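Local structure of 6-phosphogluconate dehydratase (Shewanella oneidensis, 2GP4) at residues L273-A276 and L277-A281. The protein probably catalyses the dehydration of 6-phosphogluconate in the Entner-Doudoroff pathway. Numbering follows the deposited sequence.
Sequences LREA and LNKMA
Leu-277 N donates to Leu-273 O at 2.8 Å, with an N-H...O angle of 156°, in the i to i+4 pattern of an alpha helix, here helix 272-287. The same pattern joins Asn-278 to Arg-274, Lys-279 to Glu-275 and, at 3.0 Å from Met-280 N to Ala-276 O, the next pair. On the exposed face Glu-275 and Lys-279 run side by side in an i, i+4 salt bridge, though a long and weak one, with OE2 of Glu-275 3.4 Å from NZ of Lys-279; bends at chi2 and chi4 bring the lysine tip round to the carboxylate. Arg-274 turns the other way: CG lies opposite the backbone N (chi1 165°), and two further bends carry the guanidinium to the carbonyl oxygens of Ser-264 and Ala-198, a task for a long chain with several N-H groups. CD of Arg-274 lies 3.7 Å from OD1 of Asn-278, whose amide plane is 31° from that of the guanidinium. Replacing Asn-278 with an alanine would probably leave a gap over Arg-274 O and beside its CD, the guanidinium staying held. On the buried flank NH1 of Arg-274 passes 3.5 Å from CD1 of Leu-277, while Leu-273 and Leu-277 pack loosely together and against Leu-412. This part of the helix is thus amphipathic: leucines face strands 403-408 and 411-416, the charged pair meets solvent, and the buried arginine ties the helix to neighbouring loops.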
ATOM      1  N   LEU A 273      20.490 -15.298 -12.425  1.00 43.94           N
ATOM      2  CA  LEU A 273      20.614 -14.591 -11.148  1.00 43.41           C
ATOM      3  C   LEU A 273      19.395 -14.859 -10.266  1.00 43.23           C
ATOM      4  O   LEU A 273      19.535 -15.127  -9.070  1.00 43.09           O
ATOM      5  CB  LEU A 273      20.808 -13.082 -11.350  1.00 43.42           C
ATOM      6  CG  LEU A 273      20.889 -12.210 -10.086  1.00 43.19           C
ATOM      7  CD1 LEU A 273      22.086 -12.580  -9.216  1.00 42.50           C
ATOM      8  CD2 LEU A 273      20.921 -10.735 -10.435  1.00 43.20           C
ATOM      9  N   ARG A 274      18.209 -14.785 -10.871  1.00 42.93           N
ATOM     10  CA  ARG A 274      16.960 -15.149 -10.204  1.00 42.74           C
ATOM     11  C   ARG A 274      17.032 -16.573  -9.649  1.00 42.63           C
ATOM     12  O   ARG A 274      16.566 -16.830  -8.539  1.00 42.61           O
ATOM     13  CB  ARG A 274      15.758 -14.967 -11.149  1.00 42.79           C
ATOM     14  CG  ARG A 274      14.451 -15.641 -10.720  1.00 42.41           C
ATOM     15  CD  ARG A 274      13.845 -15.053  -9.449  1.00 42.68           C
ATOM     16  NE  ARG A 274      13.387 -13.677  -9.621  1.00 42.98           N
ATOM     17  CZ  ARG A 274      13.836 -12.638  -8.925  1.00 43.55           C
ATOM     18  NH1 ARG A 274      14.761 -12.797  -7.986  1.00 43.58           N
ATOM     19  NH2 ARG A 274      13.349 -11.427  -9.160  1.00 43.59           N
ATOM     20  N   GLU A 275      17.637 -17.490 -10.402  1.00 42.47           N
ATOM     21  CA  GLU A 275      17.816 -18.847  -9.899  1.00 42.54           C
ATOM     22  C   GLU A 275      18.704 -18.855  -8.657  1.00 42.06           C
ATOM     23  O   GLU A 275      18.381 -19.514  -7.674  1.00 42.02           O
ATOM     24  CB  GLU A 275      18.357 -19.803 -10.969  1.00 42.44           C
ATOM     25  CG  GLU A 275      18.068 -21.270 -10.631  1.00 43.06           C
ATOM     26  CD  GLU A 275      18.560 -22.259 -11.678  1.00 43.18           C
ATOM     27  OE1 GLU A 275      18.255 -22.079 -12.879  1.00 43.84           O
ATOM     28  OE2 GLU A 275      19.241 -23.233 -11.286  1.00 43.88           O
ATOM     29  N   ALA A 276      19.803 -18.102  -8.702  1.00 41.81           N
ATOM     30  CA  ALA A 276      20.719 -17.988  -7.564  1.00 41.52           C
ATOM     31  C   ALA A 276      20.070 -17.338  -6.333  1.00 41.38           C
ATOM     32  O   ALA A 276      20.314 -17.767  -5.205  1.00 41.14           O
ATOM     33  CB  ALA A 276      21.984 -17.238  -7.971  1.00 41.49           C
ATOM     34  N   LEU A 277      19.245 -16.315  -6.559  1.00 41.35           N
ATOM     35  CA  LEU A 277      18.531 -15.628  -5.478  1.00 41.43           C
ATOM     36  C   LEU A 277      17.469 -16.497  -4.809  1.00 41.60           C
ATOM     37  O   LEU A 277      17.187 -16.323  -3.623  1.00 41.72           O
ATOM     38  CB  LEU A 277      17.906 -14.324  -5.972  1.00 41.32           C
ATOM     39  CG  LEU A 277      18.846 -13.168  -6.329  1.00 41.18           C
ATOM     40  CD1 LEU A 277      18.042 -12.012  -6.888  1.00 40.38           C
ATOM     41  CD2 LEU A 277      19.682 -12.714  -5.138  1.00 40.80           C
ATOM     42  N   ASN A 278      16.884 -17.423  -5.568  1.00 41.66           N
ATOM     43  CA  ASN A 278      15.966 -18.413  -5.011  1.00 41.84           C
ATOM     44  C   ASN A 278      16.701 -19.381  -4.096  1.00 42.12           C
ATOM     45  O   ASN A 278      16.159 -19.822  -3.079  1.00 42.13           O
ATOM     46  CB  ASN A 278      15.244 -19.188  -6.119  1.00 41.68           C
ATOM     47  CG  ASN A 278      14.312 -18.308  -6.951  1.00 41.78           C
ATOM     48  OD1 ASN A 278      13.804 -17.282  -6.487  1.00 40.91           O
ATOM     49  ND2 ASN A 278      14.083 -18.716  -8.193  1.00 41.96           N
ATOM     50  N   LYS A 279      17.942 -19.699  -4.462  1.00 42.50           N
ATOM     51  CA  LYS A 279      18.768 -20.611  -3.680  1.00 42.97           C
ATOM     52  C   LYS A 279      19.219 -19.942  -2.386  1.00 43.20           C
ATOM     53  O   LYS A 279      19.225 -20.569  -1.323  1.00 43.31           O
ATOM     54  CB  LYS A 279      19.994 -21.071  -4.480  1.00 43.10           C
ATOM     55  CG  LYS A 279      19.730 -21.456  -5.935  1.00 43.74           C
ATOM     56  CD  LYS A 279      19.140 -22.853  -6.083  1.00 44.81           C
ATOM     57  CE  LYS A 279      19.118 -23.291  -7.543  1.00 45.13           C
ATOM     58  NZ  LYS A 279      20.490 -23.378  -8.128  1.00 45.90           N
HETATM   59  N   MSE A 280      19.596 -18.668  -2.485  1.00 43.44           N
HETATM   60  CA  MSE A 280      20.056 -17.907  -1.329  1.00 43.69           C
HETATM   61  C   MSE A 280      18.929 -17.708  -0.317  1.00 43.28           C
HETATM   62  O   MSE A 280      19.146 -17.815   0.890  1.00 43.07           O
HETATM   63  CB  MSE A 280      20.635 -16.559  -1.764  1.00 44.32           C
HETATM   64  CG  MSE A 280      21.348 -15.810  -0.655  1.00 45.53           C
HETATM   65 SE   MSE A 280      22.934 -16.769  -0.070  1.00 51.23          SE
HETATM   66  CE  MSE A 280      23.086 -16.069   1.749  1.00 47.16           C
ATOM     67  N   ALA A 281      17.730 -17.430  -0.819  1.00 42.91           N
ATOM     68  CA  ALA A 281      16.550 -17.284   0.030  1.00 42.78           C
ATOM     69  C   ALA A 281      16.332 -18.523   0.896  1.00 42.67           C
ATOM     70  O   ALA A 281      16.076 -18.396   2.088  1.00 42.51           O
ATOM     71  CB  ALA A 281      15.318 -16.982  -0.807  1.00 42.65           C
TER